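Long-range contacts in DNA mismatch repair protein MutS (PDB 1EWQ), which binds mismatched DNA, probably as the recognition step of mismatch repair, and has a weak ATPase activity: residues N132-A138 and P175-A181; G144-L148 and E169-H173. One frame throughout, in Å; residues are numbered along the deposited sequence.

Contact 1. Residues N132-A138 and P175-A181; sequences NYLAAIA and PAEVLLA
The carboxylate of E177 carries the methyl CD1 of L134 over one of its faces, with CD1 4.0 Å from E177 CD, while its oxygens are held by polar partners: OE1 by T117 OG1 and G119 N, OE2 by S203 OG. Three hydrogen bonds hold this buried acid, and the L134 methyl lies against the flat of it. The CG of L134 stands opposite its backbone N (chi1 168°), which swings CD1 over to E177 and L179. The ring of Y133 turns away from P175-A181 to meet the rings of F147 and H173, its hydroxyl bonded to E154. Between the two strands, A135 N donates to E177 O (2.8 Å), A135 O accepts from L179 N (2.7 Å), and I137 repeats the pattern with L179 O and A181 N. This is the parallel ladder between two neighbouring inner strands of an RNase H-like sheet, the fold of the MutS connector domain. L134, A136, E177 and L179 point to the face packed by helix 215-232; A135, I137, V178 and L180 to the face packed by helices 163-173 and 188-197. L134 crosses L179 at about a right angle, CD1 to CG 3.8 Å. I137 and L180 instead lie side by side, L180 CD2 standing 4.1 Å from I137 CB.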
ATOM      1  N   ASN C 132      22.167   4.293  -0.128  1.00 27.06           N
ATOM      2  CA  ASN C 132      21.106   5.088   0.465  1.00 26.67           C
ATOM      3  C   ASN C 132      21.616   6.529   0.494  1.00 26.30           C
ATOM      4  O   ASN C 132      22.441   6.894   1.338  1.00 25.94           O
ATOM      5  CB  ASN C 132      20.827   4.571   1.874  1.00 27.22           C
ATOM      6  CG  ASN C 132      19.578   5.147   2.464  1.00 27.63           C
ATOM      7  OD1 ASN C 132      19.627   5.894   3.446  1.00 28.20           O
ATOM      8  ND2 ASN C 132      18.439   4.810   1.873  1.00 27.67           N
ATOM      9  N   TYR C 133      21.121   7.344  -0.430  1.00 25.46           N
ATOM     10  CA  TYR C 133      21.590   8.716  -0.538  1.00 24.92           C
ATOM     11  C   TYR C 133      20.752   9.832   0.050  1.00 24.84           C
ATOM     12  O   TYR C 133      19.525   9.851  -0.071  1.00 24.71           O
ATOM     13  CB  TYR C 133      21.821   9.102  -2.010  1.00 24.18           C
ATOM     14  CG  TYR C 133      22.874   8.317  -2.763  1.00 23.81           C
ATOM     15  CD1 TYR C 133      22.522   7.494  -3.841  1.00 23.17           C
ATOM     16  CD2 TYR C 133      24.225   8.429  -2.433  1.00 23.13           C
ATOM     17  CE1 TYR C 133      23.493   6.809  -4.568  1.00 22.83           C
ATOM     18  CE2 TYR C 133      25.202   7.746  -3.158  1.00 22.75           C
ATOM     19  CZ  TYR C 133      24.827   6.940  -4.222  1.00 22.56           C
ATOM     20  OH  TYR C 133      25.794   6.266  -4.937  1.00 22.73           O
ATOM     21  N   LEU C 134      21.456  10.770   0.676  1.00 24.76           N
ATOM     22  CA  LEU C 134      20.862  12.005   1.174  1.00 24.48           C
ATOM     23  C   LEU C 134      21.352  12.900   0.039  1.00 24.57           C
ATOM     24  O   LEU C 134      22.525  12.858  -0.310  1.00 24.41           O
ATOM     25  CB  LEU C 134      21.507  12.473   2.484  1.00 23.83           C
ATOM     26  CG  LEU C 134      21.133  13.908   2.915  1.00 23.64           C
ATOM     27  CD1 LEU C 134      19.644  14.012   3.167  1.00 22.88           C
ATOM     28  CD2 LEU C 134      21.898  14.295   4.169  1.00 23.16           C
ATOM     29  N   ALA C 135      20.464  13.677  -0.557  1.00 25.04           N
ATOM     30  CA  ALA C 135      20.855  14.558  -1.643  1.00 25.82           C
ATOM     31  C   ALA C 135      20.586  16.014  -1.272  1.00 26.42           C
ATOM     32  O   ALA C 135      19.696  16.307  -0.470  1.00 26.52           O
ATOM     33  CB  ALA C 135      20.087  14.188  -2.914  1.00 25.50           C
ATOM     34  N   ALA C 136      21.372  16.919  -1.852  1.00 27.17           N
ATOM     35  CA  ALA C 136      21.218  18.356  -1.615  1.00 27.83           C
ATOM     36  C   ALA C 136      21.336  19.103  -2.942  1.00 28.29           C
ATOM     37  O   ALA C 136      22.261  18.858  -3.720  1.00 27.96           O
ATOM     38  CB  ALA C 136      22.278  18.850  -0.636  1.00 27.28           C
ATOM     39  N   ILE C 137      20.388  20.010  -3.174  1.00 28.81           N
ATOM     40  CA  ILE C 137      20.314  20.824  -4.383  1.00 29.74           C
ATOM     41  C   ILE C 137      20.341  22.317  -4.021  1.00 30.83           C
ATOM     42  O   ILE C 137      19.589  22.769  -3.146  1.00 30.94           O
ATOM     43  CB  ILE C 137      18.991  20.547  -5.154  1.00 29.69           C
ATOM     44  CG1 ILE C 137      18.976  19.102  -5.678  1.00 29.82           C
ATOM     45  CG2 ILE C 137      18.823  21.546  -6.285  1.00 29.34           C
ATOM     46  CD1 ILE C 137      17.620  18.650  -6.208  1.00 29.30           C
ATOM     47  N   ALA C 138      21.198  23.076  -4.697  1.00 31.64           N
ATOM     48  CA  ALA C 138      21.306  24.511  -4.453  1.00 32.76           C
ATOM     49  C   ALA C 138      21.644  25.246  -5.744  1.00 33.35           C
ATOM     50  O   ALA C 138      21.935  24.623  -6.764  1.00 33.39           O
ATOM     51  CB  ALA C 138      22.374  24.784  -3.402  1.00 32.97           C
ATOM     52  N   PRO C 175      17.617   9.275  -4.654  1.00 28.29           N
ATOM     53  CA  PRO C 175      17.928   9.647  -3.271  1.00 27.86           C
ATOM     54  C   PRO C 175      16.772   9.252  -2.372  1.00 27.95           C
ATOM     55  O   PRO C 175      15.640   9.159  -2.831  1.00 27.81           O
ATOM     56  CB  PRO C 175      18.090  11.156  -3.351  1.00 27.82           C
ATOM     57  CG  PRO C 175      17.069  11.521  -4.388  1.00 28.19           C
ATOM     58  CD  PRO C 175      17.302  10.469  -5.456  1.00 28.06           C
ATOM     59  N   ALA C 176      17.052   9.020  -1.098  1.00 27.72           N
ATOM     60  CA  ALA C 176      16.004   8.637  -0.164  1.00 28.09           C
ATOM     61  C   ALA C 176      15.487   9.868   0.573  1.00 28.02           C
ATOM     62  O   ALA C 176      14.397   9.853   1.150  1.00 28.20           O
ATOM     63  CB  ALA C 176      16.544   7.603   0.837  1.00 28.09           C
ATOM     64  N   GLU C 177      16.278  10.938   0.534  1.00 28.00           N
ATOM     65  CA  GLU C 177      15.939  12.184   1.209  1.00 27.50           C
ATOM     66  C   GLU C 177      16.608  13.362   0.501  1.00 27.25           C
ATOM     67  O   GLU C 177      17.792  13.313   0.177  1.00 27.08           O
ATOM     68  CB  GLU C 177      16.414  12.116   2.652  1.00 27.53           C
ATOM     69  CG  GLU C 177      15.679  13.024   3.597  1.00 27.99           C
ATOM     70  CD  GLU C 177      16.262  12.989   4.987  1.00 28.60           C
ATOM     71  OE1 GLU C 177      16.920  11.983   5.344  1.00 29.00           O
ATOM     72  OE2 GLU C 177      16.050  13.964   5.731  1.00 28.61           O
ATOM     73  N   VAL C 178      15.854  14.429   0.281  1.00 27.30           N
ATOM     74  CA  VAL C 178      16.388  15.591  -0.414  1.00 27.44           C
ATOM     75  C   VAL C 178      16.361  16.888   0.409  1.00 27.90           C
ATOM     76  O   VAL C 178      15.371  17.199   1.065  1.00 27.75           O
ATOM     77  CB  VAL C 178      15.619  15.809  -1.747  1.00 27.50           C
ATOM     78  CG1 VAL C 178      16.082  17.096  -2.423  1.00 27.29           C
ATOM     79  CG2 VAL C 178      15.842  14.622  -2.679  1.00 26.99           C
ATOM     80  N   LEU C 179      17.463  17.631   0.363  1.00 28.06           N
ATOM     81  CA  LEU C 179      17.584  18.909   1.059  1.00 28.90           C
ATOM     82  C   LEU C 179      17.622  20.003  -0.014  1.00 29.24           C
ATOM     83  O   LEU C 179      18.545  20.036  -0.828  1.00 29.72           O
ATOM     84  CB  LEU C 179      18.886  18.977   1.865  1.00 28.32           C
ATOM     85  CG  LEU C 179      19.280  17.823   2.786  1.00 28.42           C
ATOM     86  CD1 LEU C 179      20.620  18.143   3.417  1.00 27.96           C
ATOM     87  CD2 LEU C 179      18.222  17.603   3.860  1.00 28.14           C
ATOM     88  N   LEU C 180      16.633  20.888  -0.020  1.00 29.81           N
ATOM     89  CA  LEU C 180      16.592  21.965  -1.008  1.00 30.78           C
ATOM     90  C   LEU C 180      17.077  23.284  -0.415  1.00 31.32           C
ATOM     91  O   LEU C 180      16.789  23.598   0.741  1.00 31.57           O
ATOM     92  CB  LEU C 180      15.169  22.141  -1.558  1.00 30.55           C
ATOM     93  CG  LEU C 180      14.511  20.981  -2.325  1.00 30.86           C
ATOM     94  CD1 LEU C 180      13.021  21.268  -2.503  1.00 30.83           C
ATOM     95  CD2 LEU C 180      15.189  20.784  -3.681  1.00 30.35           C
ATOM     96  N   ALA C 181      17.824  24.041  -1.211  1.00 31.93           N
ATOM     97  CA  ALA C 181      18.344  25.339  -0.797  1.00 33.20           C
ATOM     98  C   ALA C 181      17.174  26.247  -0.421  1.00 33.79           C
ATOM     99  O   ALA C 181      16.079  26.113  -0.962  1.00 33.64           O
ATOM    100  CB  ALA C 181      19.138  25.966  -1.936  1.00 32.84           C
TER

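Contact 2. Residues G144-L148 and E169-H173; sequences GLAFL and ELFRH
In both F147 and H173 the first torsion sets CG opposite the carbonyl carbon and beside the backbone N (chi1 -60° and -70°), and with these settings the two rings, one from the strand and one from residues 169-173, are laid over each other. They form an offset face-to-face stack with centroids 4.0 Å apart and planes inclined by 30°. The overlap is at the rims, where F147 CZ comes to 3.4 Å from H173 CG. Beside the stack, F147 CE2 also touches the CB of H173, at 3.6 Å.

Toward the start of the strand the contact turns aliphatic. L145 sends its CD1 to within 3.4 Å of E169 CB, a snug approach, and its CD2 meets L170 CD2 at 4.1 Å. That same L170 methyl also approaches F147 CE2 obliquely, so it bridges the leucine and the phenylalanine. The polar end of E169 is occupied apart from the strand: OE2 receives R172 NH1 at 2.6 Å in a salt bridge lying in the guanidinium plane, while OE1 is bonded to Y244 OH and has a weak link to H173 NE2. R172 NH2 reaches the backbone carbonyl of M250.

With the segment axes 10.1 Å apart, this is the helix-on-sheet layer of an alpha/beta domain: helix 163-173 lies on the sheet within the crossover from strand 154-160 to strand 177-180, as in RNase H-like folds.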
ATOM      1  N   GLY C 144      23.858  23.192  -8.276  1.00 31.06           N
ATOM      2  CA  GLY C 144      24.726  22.336  -7.491  1.00 29.06           C
ATOM      3  C   GLY C 144      23.947  21.145  -6.957  1.00 27.84           C
ATOM      4  O   GLY C 144      22.874  21.307  -6.393  1.00 27.51           O
ATOM      5  N   LEU C 145      24.492  19.948  -7.137  1.00 26.83           N
ATOM      6  CA  LEU C 145      23.838  18.720  -6.689  1.00 25.77           C
ATOM      7  C   LEU C 145      24.905  17.876  -5.998  1.00 25.13           C
ATOM      8  O   LEU C 145      25.954  17.595  -6.589  1.00 24.75           O
ATOM      9  CB  LEU C 145      23.303  17.962  -7.907  1.00 25.77           C
ATOM     10  CG  LEU C 145      22.169  16.928  -7.835  1.00 25.68           C
ATOM     11  CD1 LEU C 145      22.446  15.853  -8.878  1.00 25.34           C
ATOM     12  CD2 LEU C 145      22.045  16.322  -6.468  1.00 25.39           C
ATOM     13  N   ALA C 146      24.648  17.481  -4.751  1.00 24.46           N
ATOM     14  CA  ALA C 146      25.607  16.663  -4.009  1.00 23.78           C
ATOM     15  C   ALA C 146      24.912  15.530  -3.277  1.00 23.63           C
ATOM     16  O   ALA C 146      23.775  15.661  -2.833  1.00 23.95           O
ATOM     17  CB  ALA C 146      26.397  17.516  -3.025  1.00 23.23           C
ATOM     18  N   PHE C 147      25.608  14.407  -3.163  1.00 22.80           N
ATOM     19  CA  PHE C 147      25.073  13.239  -2.496  1.00 22.39           C
ATOM     20  C   PHE C 147      25.994  12.787  -1.378  1.00 22.56           C
ATOM     21  O   PHE C 147      27.208  12.991  -1.424  1.00 22.61           O
ATOM     22  CB  PHE C 147      24.922  12.069  -3.475  1.00 21.48           C
ATOM     23  CG  PHE C 147      24.011  12.350  -4.627  1.00 20.66           C
ATOM     24  CD1 PHE C 147      24.524  12.734  -5.849  1.00 20.39           C
ATOM     25  CD2 PHE C 147      22.630  12.224  -4.487  1.00 20.22           C
ATOM     26  CE1 PHE C 147      23.676  12.995  -6.931  1.00 20.34           C
ATOM     27  CE2 PHE C 147      21.781  12.482  -5.555  1.00 20.23           C
ATOM     28  CZ  PHE C 147      22.306  12.868  -6.780  1.00 20.37           C
ATOM     29  N   LEU C 148      25.397  12.166  -0.376  1.00 22.82           N
ATOM     30  CA  LEU C 148      26.141  11.615   0.741  1.00 23.31           C
ATOM     31  C   LEU C 148      25.440  10.335   1.157  1.00 23.65           C
ATOM     32  O   LEU C 148      24.217  10.311   1.294  1.00 22.99           O
ATOM     33  CB  LEU C 148      26.170  12.569   1.944  1.00 23.27           C
ATOM     34  CG  LEU C 148      26.779  11.956   3.218  1.00 23.91           C
ATOM     35  CD1 LEU C 148      28.262  11.594   2.982  1.00 23.77           C
ATOM     36  CD2 LEU C 148      26.662  12.948   4.384  1.00 23.95           C
ATOM     37  N   GLU C 169      20.031  13.916 -13.173  1.00 27.75           N
ATOM     38  CA  GLU C 169      21.117  13.451 -12.321  1.00 27.44           C
ATOM     39  C   GLU C 169      20.549  12.969 -11.005  1.00 26.99           C
ATOM     40  O   GLU C 169      21.006  11.978 -10.447  1.00 26.35           O
ATOM     41  CB  GLU C 169      22.132  14.563 -12.037  1.00 27.42           C
ATOM     42  CG  GLU C 169      23.374  14.517 -12.887  1.00 27.95           C
ATOM     43  CD  GLU C 169      24.041  13.148 -12.915  1.00 27.90           C
ATOM     44  OE1 GLU C 169      24.584  12.693 -11.893  1.00 27.95           O
ATOM     45  OE2 GLU C 169      24.014  12.524 -13.983  1.00 28.77           O
ATOM     46  N   LEU C 170      19.549  13.686 -10.515  1.00 27.08           N
ATOM     47  CA  LEU C 170      18.911  13.345  -9.251  1.00 27.28           C
ATOM     48  C   LEU C 170      18.182  12.007  -9.386  1.00 26.95           C
ATOM     49  O   LEU C 170      18.343  11.116  -8.553  1.00 26.76           O
ATOM     50  CB  LEU C 170      17.931  14.460  -8.844  1.00 28.03           C
ATOM     51  CG  LEU C 170      17.279  14.486  -7.447  1.00 28.45           C
ATOM     52  CD1 LEU C 170      16.455  13.241  -7.249  1.00 29.27           C
ATOM     53  CD2 LEU C 170      18.336  14.589  -6.375  1.00 28.31           C
ATOM     54  N   PHE C 171      17.403  11.852 -10.453  1.00 26.44           N
ATOM     55  CA  PHE C 171      16.655  10.616 -10.651  1.00 26.07           C
ATOM     56  C   PHE C 171      17.512   9.349 -10.749  1.00 26.04           C
ATOM     57  O   PHE C 171      17.191   8.338 -10.129  1.00 25.93           O
ATOM     58  CB  PHE C 171      15.792  10.700 -11.898  1.00 26.00           C
ATOM     59  CG  PHE C 171      14.911   9.517 -12.076  1.00 26.03           C
ATOM     60  CD1 PHE C 171      13.681   9.455 -11.435  1.00 26.04           C
ATOM     61  CD2 PHE C 171      15.328   8.433 -12.838  1.00 26.04           C
ATOM     62  CE1 PHE C 171      12.881   8.332 -11.546  1.00 26.04           C
ATOM     63  CE2 PHE C 171      14.527   7.297 -12.954  1.00 26.25           C
ATOM     64  CZ  PHE C 171      13.307   7.247 -12.309  1.00 25.65           C
ATOM     65  N   ARG C 172      18.586   9.387 -11.530  1.00 25.75           N
ATOM     66  CA  ARG C 172      19.422   8.198 -11.654  1.00 26.25           C
ATOM     67  C   ARG C 172      19.995   7.750 -10.300  1.00 25.92           C
ATOM     68  O   ARG C 172      20.408   6.608 -10.157  1.00 26.17           O
ATOM     69  CB  ARG C 172      20.558   8.413 -12.682  1.00 26.82           C
ATOM     70  CG  ARG C 172      21.134   9.819 -12.719  1.00 27.71           C
ATOM     71  CD  ARG C 172      22.496   9.961 -13.436  1.00 28.63           C
ATOM     72  NE  ARG C 172      22.728   9.053 -14.564  1.00 29.21           N
ATOM     73  CZ  ARG C 172      23.532   9.337 -15.592  1.00 29.63           C
ATOM     74  NH1 ARG C 172      24.161  10.510 -15.632  1.00 29.89           N
ATOM     75  NH2 ARG C 172      23.737   8.452 -16.566  1.00 28.10           N
ATOM     76  N   HIS C 173      20.014   8.637  -9.308  1.00 25.53           N
ATOM     77  CA  HIS C 173      20.537   8.268  -7.992  1.00 25.42           C
ATOM     78  C   HIS C 173      19.455   7.829  -7.024  1.00 25.97           C
ATOM     79  O   HIS C 173      19.755   7.230  -5.998  1.00 26.04           O
ATOM     80  CB  HIS C 173      21.317   9.426  -7.370  1.00 24.91           C
ATOM     81  CG  HIS C 173      22.621   9.708  -8.049  1.00 23.90           C
ATOM     82  ND1 HIS C 173      23.793   9.063  -7.712  1.00 23.93           N
ATOM     83  CD2 HIS C 173      22.929  10.536  -9.072  1.00 23.03           C
ATOM     84  CE1 HIS C 173      24.765   9.484  -8.500  1.00 23.32           C
ATOM     85  NE2 HIS C 173      24.267  10.378  -9.335  1.00 23.56           N
TER

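Contact 1 pairs two strands of the sheet and contact 2 sets a helix against the next strand of it; their centres are about 7 Å apart. Strands 134-139 and 143-149 adjoin as an antiparallel hairpin, with probable hydrogen bonds from G144 N to A138 O (2.8 Å) and from L134 N to L148 O (2.9 Å). Helix 163-173 and strand 177-180 follow each other in the chain, P175 CD resting 3.3 Å from L170 O. L170 is shared: it packs on A135 and I137 of contact 1 as well as on the strand of contact 2. The nearest DNA atom is about 27 Å from contact 1 and about 32 Å from contact 2, and both lie away from the predicted ATP site.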